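PDB 4YWF: AbyA5 from Verrucosispora maris, which catalyses elimination of acetate during spirotetronate biosynthesis, a lyase reaction carried out on an esterase-like alpha/beta hydrolase fold. Local coordinates for residues Leu146-Ile151 and Ala213-Phe218; Ala241-Phe246 and Pro309-Met314; Gly291-Val296 and His318-Arg323; Ala297-Gly302 and Arg323-Asp328; Thr344-Leu349 and Ala360-Ala365. The protein carries 4 engineered substitutions. All blocks are in the same frame, centred on the assembly; numbering follows the deposited sequence.

Contact 1 (Leu146-Ile151 and Ala213-Phe218); sequences LMTGGI and AMALSF. Engineered in segment 213-218: M214 (natural residue Leu).
L146 O takes the N-H of M214 at 2.7 Å and opens a parallel pairing in which L146, M147 and T148 lie beside A213, M214 and A215. M147, a selenomethionine, runs out fully extended alongside the engineered selenomethionine M214, CG to CG 4.0 Å. Beyond that point M214 bends and its selenium leads away, whereas the CE tip of M147 comes to 4.3 Å from L216 CD1. T148 lies on the other sheet face, with L146, A213 and A215; its N-H meets M214 O at 3.0 Å, and its carbonyl accepts L216 N. A chi1 of 58° tucks T148 OG1 back over its own backbone, 3.5 Å from A215 CB, where it hydrogen-bonds S219 OG. After G149, G150 brings its CA to 3.6 Å from S217 CB, where a side chain on the glycine would strike S217 OG. I151 closes the segment with CG2 over one face of the F218 ring, 4.2 Å from its centroid, while I151 also touches helix 258-268. An alanine in place of I151 would remove CG1, CG2 and CD1, which is likely to open a gap over the F218 ring and leave it freer to shift. I151 N donates to a water, 2.8 Å from S217 OG, that bridges the two segments. S217 has a positive phi of 53° between strand 207-215 and helix 218-226: this is the nucleophile elbow of alpha/beta hydrolases, facing the G149-I151 loop where the family usually builds its oxyanion hole.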
# COMPACT_ATOMS: atom_id res chain seq x y z
N LEU A 146 8.81 -5.18 -4.72
CA LEU A 146 7.92 -5.31 -3.61
C LEU A 146 6.83 -4.20 -3.65
O LEU A 146 7.15 -3.03 -3.71
CB LEU A 146 8.69 -5.26 -2.30
CG LEU A 146 9.64 -6.39 -1.93
CD1 LEU A 146 10.18 -6.14 -0.57
CD2 LEU A 146 9.04 -7.79 -1.95
N MSE A 147 5.56 -4.56 -3.58
CA MSE A 147 4.49 -3.56 -3.65
C MSE A 147 3.59 -3.60 -2.50
O MSE A 147 3.03 -4.68 -2.20
CB MSE A 147 3.69 -3.78 -4.91
CG MSE A 147 2.72 -2.61 -5.11
SE MSE A 147 2.28 -2.39 -7.02
CE MSE A 147 1.20 -0.72 -6.98
N THR A 148 3.38 -2.43 -1.91
CA THR A 148 2.43 -2.23 -0.82
C THR A 148 1.73 -0.88 -0.89
O THR A 148 2.26 0.09 -1.38
CB THR A 148 3.14 -2.28 0.57
OG1 THR A 148 4.16 -1.27 0.64
CG2 THR A 148 3.76 -3.63 0.83
N GLY A 149 0.50 -0.84 -0.40
CA GLY A 149 -0.25 0.38 -0.28
C GLY A 149 -0.21 0.93 1.16
O GLY A 149 0.60 0.52 1.98
N GLY A 150 -1.08 1.91 1.40
CA GLY A 150 -1.27 2.53 2.67
C GLY A 150 -2.27 1.82 3.54
O GLY A 150 -2.50 0.61 3.41
N ILE A 151 -2.81 2.56 4.49
CA ILE A 151 -3.45 1.94 5.65
C ILE A 151 -4.88 1.44 5.34
O ILE A 151 -5.51 0.79 6.22
CB ILE A 151 -3.46 2.89 6.88
CG1 ILE A 151 -3.99 4.27 6.45
CG2 ILE A 151 -2.07 3.00 7.53
CD1 ILE A 151 -4.61 5.10 7.53
N ALA A 213 11.14 -1.33 -3.58
CA ALA A 213 9.84 -1.17 -2.92
C ALA A 213 9.01 -0.06 -3.57
O ALA A 213 9.33 1.16 -3.49
CB ALA A 213 10.01 -0.84 -1.44
N MSE A 214 7.94 -0.49 -4.24
CA MSE A 214 6.84 0.36 -4.58
C MSE A 214 5.92 0.42 -3.41
O MSE A 214 4.91 -0.31 -3.33
CB MSE A 214 6.12 -0.22 -5.79
CG MSE A 214 4.93 0.62 -6.12
SE MSE A 214 5.41 2.13 -7.32
CE MSE A 214 5.69 1.02 -8.97
N ALA A 215 6.26 1.29 -2.47
CA ALA A 215 5.59 1.32 -1.14
C ALA A 215 4.86 2.64 -1.00
O ALA A 215 5.45 3.67 -0.63
CB ALA A 215 6.64 1.13 -0.06
N LEU A 216 3.59 2.62 -1.37
CA LEU A 216 2.72 3.82 -1.40
C LEU A 216 2.20 4.28 -0.01
O LEU A 216 2.05 3.48 0.90
CB LEU A 216 1.50 3.56 -2.30
CG LEU A 216 1.74 3.28 -3.79
CD1 LEU A 216 2.53 2.03 -4.00
CD2 LEU A 216 0.41 3.09 -4.52
N SER A 217 1.96 5.57 0.15
CA SER A 217 1.43 6.10 1.37
C SER A 217 2.24 5.68 2.61
O SER A 217 3.50 5.64 2.58
CB SER A 217 -0.04 5.64 1.38
OG SER A 217 -0.78 6.15 2.46
N PHE A 218 1.58 5.29 3.70
CA PHE A 218 2.27 4.98 4.95
C PHE A 218 3.36 3.92 4.83
O PHE A 218 4.31 3.97 5.58
CB PHE A 218 1.27 4.50 6.02
CG PHE A 218 0.47 5.61 6.60
CD1 PHE A 218 -0.56 6.18 5.87
CD2 PHE A 218 0.83 6.15 7.83
CE1 PHE A 218 -1.25 7.26 6.37
CE2 PHE A 218 0.16 7.22 8.33
CZ PHE A 218 -0.91 7.77 7.61
O HOH W 1 -3.25 5.23 3.28

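Contact 2 (Ala241-Phe246 and Pro309-Met314); sequences APVAAF and PADPAM. Engineered in segment 309-314: M314 (natural residue Leu).
V243 and D311 bring their CA atoms to 5.2 Å where the loop after strand 233-239 curls past the first turn of helix 310-318. From V243 to F246 the loop bends into the weakly bonded helix 245-248, turning consecutive backbone N-H groups inward, and the D311 carboxylate fills the concave side of this curve. With chi1 at -84°, D311 CG stands beside its own backbone N and projects from the helix into the loop. OD2 accepts from two nitrogens on opposite faces of the carboxylate: V243 N, 3.2 Å from it, comes from almost straight above the plane, and F246 N, 3.1 Å from it, arrives on the syn side, 24° out of the plane. OD1 takes A244 N at 2.8 Å, from well above the plane, and a bent, weak bond from A245 N. Apolar groups close in around this cluster. V243 slides past D311 in the opposite direction, CG2 lying 3.8 Å from D311 CB. M314, an engineered selenomethionine with an extended chain, runs at an angle across V243 and sets SE 3.6 Å from A244 CB. A245 CB meets A310 CB at 4.0 Å on the more exposed side, while the F246 ring leads away from helix 310-318 and meets F218 edge-to-face. The D311 carboxylate is buried, and its oxygens accept three N-H bonds and a weak fourth at the start of helix 245-248, which would probably favour the ionised form and ties the loop to helix 310-318.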
# COMPACT_ATOMS: atom_id res chain seq x y z
N ALA A 241 3.86 9.58 1.26
CA ALA A 241 4.36 8.91 2.44
C ALA A 241 4.46 9.92 3.53
O ALA A 241 4.93 11.05 3.30
CB ALA A 241 5.75 8.25 2.19
N PRO A 242 4.03 9.55 4.76
CA PRO A 242 4.32 10.52 5.87
C PRO A 242 5.81 10.49 6.30
O PRO A 242 6.52 9.50 6.07
CB PRO A 242 3.40 10.00 7.01
CG PRO A 242 3.28 8.53 6.73
CD PRO A 242 3.28 8.39 5.22
N VAL A 243 6.33 11.55 6.94
CA VAL A 243 7.78 11.61 7.24
C VAL A 243 8.10 12.03 8.69
O VAL A 243 8.62 11.22 9.46
CB VAL A 243 8.49 12.54 6.30
CG1 VAL A 243 9.97 12.53 6.63
CG2 VAL A 243 8.20 12.15 4.84
N ALA A 244 7.75 13.25 9.07
CA ALA A 244 8.05 13.73 10.42
C ALA A 244 6.94 14.51 11.04
O ALA A 244 6.49 14.21 12.18
CB ALA A 244 9.34 14.61 10.38
N ALA A 245 6.60 15.60 10.35
CA ALA A 245 5.49 16.44 10.73
C ALA A 245 4.15 15.70 10.96
O ALA A 245 3.39 16.08 11.86
CB ALA A 245 5.27 17.54 9.73
N PHE A 246 3.85 14.69 10.14
CA PHE A 246 2.65 13.90 10.40
C PHE A 246 2.63 13.38 11.88
O PHE A 246 1.59 13.31 12.51
CB PHE A 246 2.55 12.74 9.40
CG PHE A 246 1.33 11.91 9.60
CD1 PHE A 246 0.13 12.34 9.14
CD2 PHE A 246 1.40 10.74 10.33
CE1 PHE A 246 -1.03 11.60 9.38
CE2 PHE A 246 0.26 9.99 10.59
CZ PHE A 246 -0.96 10.41 10.09
N PRO A 309 2.54 19.47 4.19
CA PRO A 309 3.50 19.89 3.11
C PRO A 309 4.96 19.86 3.60
O PRO A 309 5.87 19.61 2.85
CB PRO A 309 3.03 21.33 2.72
CG PRO A 309 1.85 21.65 3.61
CD PRO A 309 1.67 20.57 4.65
N ALA A 310 5.14 20.01 4.90
CA ALA A 310 6.46 19.92 5.52
C ALA A 310 7.10 18.55 5.34
O ALA A 310 8.30 18.41 5.54
CB ALA A 310 6.37 20.26 7.02
N ASP A 311 6.33 17.51 5.05
CA ASP A 311 6.93 16.17 5.00
C ASP A 311 7.67 15.99 3.63
O ASP A 311 8.87 15.78 3.62
CB ASP A 311 5.90 15.13 5.38
CG ASP A 311 5.79 14.95 6.87
OD1 ASP A 311 6.69 15.36 7.65
OD2 ASP A 311 4.84 14.31 7.28
N PRO A 312 7.01 16.15 2.49
CA PRO A 312 7.86 16.13 1.29
C PRO A 312 8.99 17.21 1.19
O PRO A 312 10.00 16.92 0.58
CB PRO A 312 6.90 16.29 0.15
CG PRO A 312 5.55 16.57 0.70
CD PRO A 312 5.58 16.38 2.20
N ALA A 313 8.76 18.41 1.76
CA ALA A 313 9.76 19.49 1.90
C ALA A 313 10.99 18.97 2.61
O ALA A 313 12.10 19.26 2.22
CB ALA A 313 9.17 20.70 2.70
N MSE A 314 10.75 18.19 3.66
CA MSE A 314 11.80 17.59 4.44
C MSE A 314 12.57 16.58 3.62
O MSE A 314 13.82 16.50 3.71
CB MSE A 314 11.27 17.06 5.75
CG MSE A 314 12.48 16.67 6.57
SE MSE A 314 11.97 15.74 8.24
CE MSE A 314 13.73 15.12 8.88

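Contact 3 (Gly291-Val296 and His318-Arg323); sequences GVRIPV and HVRDFR
R293 and R320 cross obliquely at the exposed end of the contact, their guanidinium planes nearly perpendicular at 88°. R293 NH2 lies over one face of the R320 group; its 2.8 Å from R320 NH2 is too close for two cationic donors, so the detailed placement is doubtful. R320 NE has its own partner in A290 O. At the other end P295 CB sits over one face of the R323 guanidinium, 3.5 Å from NH1. R323 NH1 meets D321 OD1 on its syn side at 3.0 Å, OD1 lying in the plane of the guanidinium, a salt bridge matched by E350 at R323 NH2. Beyond P295 the chains start the parallel pairing of strands 296-301 and 322-327, the two strands of a beta-alpha-beta unit: V296 N donates to D321 O, and R323 N donates to V296 O at 2.9 Å. The V296 and V319 side chains cross at about a right angle, V296 CG2 3.9 Å from V319 CG1. V296 CG1, anti to the backbone N (chi1 -180°), meets F322 CE1 at 4.0 Å. Before the strands join, one water links the carbonyls of V292 and I294 to D321 N, and a second links V292 O to R320 N.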
# COMPACT_ATOMS: atom_id res chain seq x y z
N GLY A 291 20.75 9.02 6.03
CA GLY A 291 21.17 7.59 5.99
C GLY A 291 20.58 6.75 4.87
O GLY A 291 20.97 5.61 4.68
N VAL A 292 19.60 7.28 4.14
CA VAL A 292 18.97 6.55 3.02
C VAL A 292 19.84 6.76 1.82
O VAL A 292 19.86 7.88 1.29
CB VAL A 292 17.58 7.12 2.73
CG1 VAL A 292 16.95 6.49 1.50
CG2 VAL A 292 16.67 6.97 3.95
N ARG A 293 20.56 5.72 1.37
CA ARG A 293 21.53 5.87 0.26
C ARG A 293 21.13 5.15 -1.04
O ARG A 293 21.95 4.58 -1.76
CB ARG A 293 22.91 5.41 0.66
CG ARG A 293 23.75 6.54 1.24
CD ARG A 293 23.84 6.38 2.73
NE ARG A 293 24.23 7.65 3.33
CZ ARG A 293 24.97 7.78 4.43
NH1 ARG A 293 25.43 6.74 5.11
NH2 ARG A 293 25.26 9.00 4.85
N ILE A 294 19.88 5.30 -1.39
CA ILE A 294 19.30 4.64 -2.54
C ILE A 294 18.38 5.65 -3.15
O ILE A 294 17.99 6.61 -2.48
CB ILE A 294 18.48 3.40 -2.12
CG1 ILE A 294 17.49 3.76 -1.00
CG2 ILE A 294 19.43 2.28 -1.68
CD1 ILE A 294 16.46 2.71 -0.67
N PRO A 295 18.05 5.44 -4.42
CA PRO A 295 17.15 6.40 -5.00
C PRO A 295 15.76 6.32 -4.36
O PRO A 295 15.31 5.23 -3.91
CB PRO A 295 17.17 6.08 -6.51
CG PRO A 295 18.00 4.86 -6.66
CD PRO A 295 18.78 4.65 -5.44
N VAL A 296 15.15 7.49 -4.23
CA VAL A 296 13.85 7.65 -3.68
C VAL A 296 13.05 8.56 -4.55
O VAL A 296 13.45 9.68 -4.82
CB VAL A 296 13.86 8.25 -2.27
CG1 VAL A 296 12.44 8.38 -1.78
CG2 VAL A 296 14.68 7.40 -1.33
N HIS A 318 16.73 16.66 2.55
CA HIS A 318 17.66 15.71 3.17
C HIS A 318 17.95 14.39 2.41
O HIS A 318 18.98 13.76 2.63
CB HIS A 318 17.18 15.37 4.60
CG HIS A 318 17.14 16.55 5.52
ND1 HIS A 318 18.29 17.21 5.94
CD2 HIS A 318 16.11 17.20 6.09
CE1 HIS A 318 17.96 18.24 6.69
NE2 HIS A 318 16.64 18.25 6.81
N VAL A 319 17.10 13.97 1.50
CA VAL A 319 17.35 12.72 0.80
C VAL A 319 18.24 13.04 -0.38
O VAL A 319 17.92 13.89 -1.14
CB VAL A 319 16.04 12.07 0.36
CG1 VAL A 319 16.29 10.90 -0.62
CG2 VAL A 319 15.33 11.59 1.61
N ARG A 320 19.36 12.33 -0.52
CA ARG A 320 20.44 12.68 -1.46
C ARG A 320 20.01 12.49 -2.88
O ARG A 320 20.24 13.36 -3.70
CB ARG A 320 21.70 11.79 -1.23
CG ARG A 320 22.34 12.00 0.14
CD ARG A 320 23.06 10.75 0.69
NE ARG A 320 23.40 11.00 2.09
CZ ARG A 320 24.62 11.30 2.55
NH1 ARG A 320 25.70 11.33 1.77
NH2 ARG A 320 24.77 11.57 3.85
N ASP A 321 19.42 11.34 -3.18
CA ASP A 321 18.97 11.03 -4.51
C ASP A 321 17.45 11.00 -4.46
O ASP A 321 16.87 9.97 -4.09
CB ASP A 321 19.54 9.67 -4.86
CG ASP A 321 19.27 9.26 -6.28
OD1 ASP A 321 18.64 10.02 -7.06
OD2 ASP A 321 19.72 8.15 -6.63
N PHE A 322 16.83 12.13 -4.81
CA PHE A 322 15.40 12.35 -4.60
C PHE A 322 14.74 12.82 -5.89
O PHE A 322 15.20 13.79 -6.53
CB PHE A 322 15.17 13.32 -3.41
CG PHE A 322 13.76 13.38 -2.97
CD1 PHE A 322 13.15 12.27 -2.41
CD2 PHE A 322 13.01 14.54 -3.15
CE1 PHE A 322 11.82 12.31 -2.03
CE2 PHE A 322 11.69 14.59 -2.76
CZ PHE A 322 11.08 13.48 -2.18
N ARG A 323 13.68 12.12 -6.30
CA ARG A 323 12.93 12.49 -7.48
C ARG A 323 11.51 12.66 -7.05
O ARG A 323 10.97 11.83 -6.34
CB ARG A 323 12.99 11.40 -8.54
CG ARG A 323 14.39 10.90 -8.83
CD ARG A 323 14.85 9.69 -8.01
NE ARG A 323 14.89 8.65 -8.98
CZ ARG A 323 15.96 8.12 -9.51
NH1 ARG A 323 17.19 8.36 -9.10
NH2 ARG A 323 15.75 7.25 -10.41
O HOH W 2 19.31 8.88 -1.38
O HOH W 3 19.87 10.62 1.75

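Contact 4 (Ala297-Gly302 and Arg323-Asp328); sequences AYVASG and RTITHD
A297-S301 and R323-H327 run parallel at 10°, their axes 4.7 Å apart, and their register pairs A297 with R323 through to S301 with H327. They are the two strands of a beta-alpha-beta unit joined through helix 310-318, and R323-H327 is an outermost strand of the sheet. A300 N donates to I325 O, and A300 O in turn accepts H327 N at 2.8 Å. The Y298 carbonyl is held twice: strongly by T324 OG1, 2.8 Å from Y298 O, and weakly by I325 N. T324 sets OG1 anti to its N (chi1 -168°), which brings the hydroxyl back to the neighbouring strand, 23° out of the carbonyl plane. On the face of A297, V299 and S301, the V299 and I325 side chains lie side by side, CG2 to CG2 4.1 Å. V299 CG1 also packs 3.6 Å from H327 CD2, the two side chains lying at a slant. The H327 ring is further positioned by T340 at NE2, by stacking on H336 and by the edge-to-face contact with H339. Helix 337-351 covers this side of the sheet. On the opposite face Y298 leads away from R323-H327, its OH bonded to A241 O, and A300 CB lies at the edge of its ring, in plane. A300 CB also touches T326 OG1 at 3.5 Å. T326 CG2 rests 4.0 Å from G302 CA.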
# COMPACT_ATOMS: atom_id res chain seq x y z
N ALA A 297 11.90 8.07 -4.96
CA ALA A 297 10.93 8.81 -5.80
C ALA A 297 9.64 8.96 -5.01
O ALA A 297 9.27 8.04 -4.28
CB ALA A 297 10.69 8.03 -7.13
N TYR A 298 9.01 10.14 -5.12
CA TYR A 298 7.86 10.50 -4.34
C TYR A 298 6.85 11.36 -5.11
O TYR A 298 7.14 12.48 -5.61
CB TYR A 298 8.39 11.23 -3.08
CG TYR A 298 7.41 11.60 -2.02
CD1 TYR A 298 6.42 12.55 -2.23
CD2 TYR A 298 7.51 11.04 -0.76
CE1 TYR A 298 5.54 12.91 -1.22
CE2 TYR A 298 6.63 11.34 0.24
CZ TYR A 298 5.64 12.26 0.02
OH TYR A 298 4.80 12.58 1.07
N VAL A 299 5.66 10.88 -5.18
CA VAL A 299 4.56 11.65 -5.77
C VAL A 299 3.82 12.37 -4.64
O VAL A 299 3.18 11.75 -3.80
CB VAL A 299 3.53 10.80 -6.52
CG1 VAL A 299 2.43 11.74 -7.06
CG2 VAL A 299 4.15 10.00 -7.66
N ALA A 300 3.87 13.70 -4.68
CA ALA A 300 3.21 14.52 -3.71
C ALA A 300 1.88 15.10 -4.31
O ALA A 300 1.78 15.37 -5.50
CB ALA A 300 4.12 15.64 -3.27
N SER A 301 0.89 15.22 -3.45
CA SER A 301 -0.46 15.78 -3.77
C SER A 301 -0.50 17.17 -3.15
O SER A 301 -0.43 17.28 -1.94
CB SER A 301 -1.53 14.89 -3.19
OG SER A 301 -1.51 13.65 -3.91
N GLY A 302 -0.58 18.21 -3.98
CA GLY A 302 -0.42 19.61 -3.56
C GLY A 302 -1.38 20.03 -2.48
O GLY A 302 -1.06 20.84 -1.63
N ARG A 323 13.68 12.12 -6.30
CA ARG A 323 12.93 12.49 -7.48
C ARG A 323 11.51 12.66 -7.05
O ARG A 323 10.97 11.83 -6.34
CB ARG A 323 12.99 11.40 -8.54
CG ARG A 323 14.39 10.90 -8.83
CD ARG A 323 14.85 9.69 -8.01
NE ARG A 323 14.89 8.65 -8.98
CZ ARG A 323 15.96 8.12 -9.51
NH1 ARG A 323 17.19 8.36 -9.10
NH2 ARG A 323 15.75 7.25 -10.41
N THR A 324 10.89 13.70 -7.57
CA THR A 324 9.61 14.06 -7.14
C THR A 324 8.88 14.88 -8.16
O THR A 324 9.47 15.66 -8.94
CB THR A 324 9.72 14.78 -5.77
OG1 THR A 324 8.42 14.90 -5.20
CG2 THR A 324 10.46 16.15 -5.85
N ILE A 325 7.56 14.76 -8.04
CA ILE A 325 6.60 15.51 -8.80
C ILE A 325 5.43 15.83 -7.85
O ILE A 325 5.14 15.06 -6.93
CB ILE A 325 6.19 14.61 -9.99
CG1 ILE A 325 5.67 15.42 -11.13
CG2 ILE A 325 5.26 13.48 -9.54
CD1 ILE A 325 5.46 14.62 -12.41
N THR A 326 4.76 16.96 -8.05
CA THR A 326 3.67 17.35 -7.19
C THR A 326 2.42 17.56 -8.07
O THR A 326 2.44 18.35 -8.98
CB THR A 326 4.04 18.66 -6.42
OG1 THR A 326 4.93 18.39 -5.33
CG2 THR A 326 2.81 19.34 -5.85
N HIS A 327 1.33 16.89 -7.81
CA HIS A 327 0.08 17.21 -8.55
C HIS A 327 -0.70 18.20 -7.70
O HIS A 327 -0.80 18.05 -6.48
CB HIS A 327 -0.79 15.98 -8.80
CG HIS A 327 -0.10 14.86 -9.50
ND1 HIS A 327 0.40 14.96 -10.78
CD2 HIS A 327 0.14 13.58 -9.10
CE1 HIS A 327 0.94 13.80 -11.14
NE2 HIS A 327 0.80 12.96 -10.14
N ASP A 328 -1.27 19.22 -8.34
CA ASP A 328 -2.16 20.15 -7.64
C ASP A 328 -3.52 19.44 -7.50
O ASP A 328 -4.47 19.62 -8.29
CB ASP A 328 -2.23 21.52 -8.36
CG ASP A 328 -3.31 22.42 -7.80
OD1 ASP A 328 -3.43 22.51 -6.55
OD2 ASP A 328 -4.04 23.02 -8.63

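Contact 5 (Thr344-Leu349 and Ala360-Ala365); sequences TLAQVL and AAVDGA
V362 packs against three residues of one helical surface, L345, A346 and L349. Its two methyls divide the work. CG1, anti to the backbone N at chi1 173°, presses on A346, with CB 3.9 Å away, and CG2 meets both leucines: L349 CD1 at 3.9 Å and L345 CD2 at 4.0 Å. The L345 side chain crosses V362 at about a right angle, and L349 meets it obliquely. The small A346 is where the backbones come nearest, its CA 6.2 Å from V362 CA. An alanine in place of V362 would lose both methyls, which is likely to open a gap facing L345 and L349 and weaken the hold between the helices. The remainder is looser. D363 leans in from the exposed flank so that OD1 comes 4.2 Å from A346 CB, and no hydrogen bond joins the segments. A360, A361, G364 and A365 are on the exposed side of their helix. On its other surface, helix 337-351 faces the sheet, T344 touching V299 and Q347 touching A297, while Y168 flanks L345 and V362. Segments 344-349 and 360-365 run with axes 9.6 Å apart at 153°; their helices, 337-351 and 356-365, form an antiparallel helical hairpin, the second helix packed outside the first on one side of the alpha/beta hydrolase sheet.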
# COMPACT_ATOMS: atom_id res chain seq x y z
N THR A 344 5.62 6.58 -11.83
CA THR A 344 6.16 5.67 -10.83
C THR A 344 6.79 4.49 -11.52
O THR A 344 7.90 4.04 -11.19
CB THR A 344 5.13 5.22 -9.77
OG1 THR A 344 3.96 4.62 -10.36
CG2 THR A 344 4.69 6.38 -8.95
N LEU A 345 6.09 3.99 -12.49
CA LEU A 345 6.63 2.95 -13.30
C LEU A 345 7.98 3.32 -13.94
O LEU A 345 8.98 2.58 -13.80
CB LEU A 345 5.57 2.54 -14.32
CG LEU A 345 6.00 1.45 -15.25
CD1 LEU A 345 6.41 0.19 -14.43
CD2 LEU A 345 4.87 1.16 -16.22
N ALA A 346 8.05 4.49 -14.54
CA ALA A 346 9.23 4.96 -15.20
C ALA A 346 10.37 5.05 -14.21
O ALA A 346 11.49 4.67 -14.50
CB ALA A 346 8.97 6.33 -15.80
N GLN A 347 10.06 5.53 -13.01
CA GLN A 347 11.05 5.60 -11.97
C GLN A 347 11.61 4.21 -11.57
O GLN A 347 12.82 4.05 -11.46
CB GLN A 347 10.47 6.31 -10.73
CG GLN A 347 10.37 7.82 -10.92
CD GLN A 347 11.74 8.48 -10.87
OE1 GLN A 347 12.61 8.12 -10.07
NE2 GLN A 347 11.90 9.49 -11.68
N VAL A 348 10.76 3.20 -11.34
CA VAL A 348 11.29 1.89 -10.92
C VAL A 348 12.02 1.20 -12.04
O VAL A 348 13.03 0.58 -11.81
CB VAL A 348 10.28 0.92 -10.35
CG1 VAL A 348 9.20 0.54 -11.33
CG2 VAL A 348 11.04 -0.34 -9.90
N LEU A 349 11.62 1.42 -13.28
CA LEU A 349 12.39 0.85 -14.37
C LEU A 349 13.77 1.44 -14.53
O LEU A 349 14.72 0.71 -14.86
CB LEU A 349 11.64 0.96 -15.68
CG LEU A 349 10.30 0.25 -15.78
CD1 LEU A 349 9.64 0.56 -17.12
CD2 LEU A 349 10.43 -1.25 -15.60
N ALA A 360 11.89 3.30 -22.87
CA ALA A 360 11.48 4.27 -23.93
C ALA A 360 9.97 4.21 -24.26
O ALA A 360 9.35 5.23 -24.46
CB ALA A 360 12.28 4.03 -25.19
N ALA A 361 9.38 3.02 -24.32
CA ALA A 361 7.90 2.94 -24.48
C ALA A 361 7.17 3.58 -23.30
O ALA A 361 6.18 4.28 -23.49
CB ALA A 361 7.42 1.50 -24.66
N VAL A 362 7.64 3.34 -22.07
CA VAL A 362 6.98 4.02 -20.92
C VAL A 362 7.22 5.54 -20.95
O VAL A 362 6.34 6.29 -20.62
CB VAL A 362 7.42 3.42 -19.58
CG1 VAL A 362 6.89 4.20 -18.39
CG2 VAL A 362 6.96 1.95 -19.51
N ASP A 363 8.44 5.94 -21.30
CA ASP A 363 8.81 7.36 -21.42
C ASP A 363 7.96 8.11 -22.44
O ASP A 363 7.56 9.24 -22.20
CB ASP A 363 10.31 7.54 -21.72
CG ASP A 363 11.18 7.47 -20.46
OD1 ASP A 363 10.70 7.87 -19.35
OD2 ASP A 363 12.34 7.01 -20.57
N GLY A 364 7.67 7.46 -23.57
CA GLY A 364 6.76 7.99 -24.57
C GLY A 364 5.35 8.14 -24.04
O GLY A 364 4.77 9.23 -24.12
N ALA A 365 4.80 7.06 -23.48
CA ALA A 365 3.51 7.14 -22.83
C ALA A 365 3.52 8.24 -21.75
O ALA A 365 2.58 9.03 -21.67
CB ALA A 365 3.10 5.78 -22.29

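Overall arrangement
Contacts 1, 3 and 4 belong to one mixed sheet: contact 1 pairs strands 143-148 and 207-215 near its middle, while contacts 3 and 4 pair strands 296-301 and 322-327 at one edge and share R323. Contact 2 sits about 16 Å from contact 1 between centres and touches it through F218 and F246; its helix 310-318 links the two strands of contact 4, so contacts 2, 3 and 4 alternate along the chain. Contact 5 comes last in sequence, its centre about 16 Å from that of contact 4 and about 19 Å from that of contact 1; its helix 337-351 touches both, with Q347 reaching R323. Helices thus flank the sheet whose middle carries the nucleophile elbow.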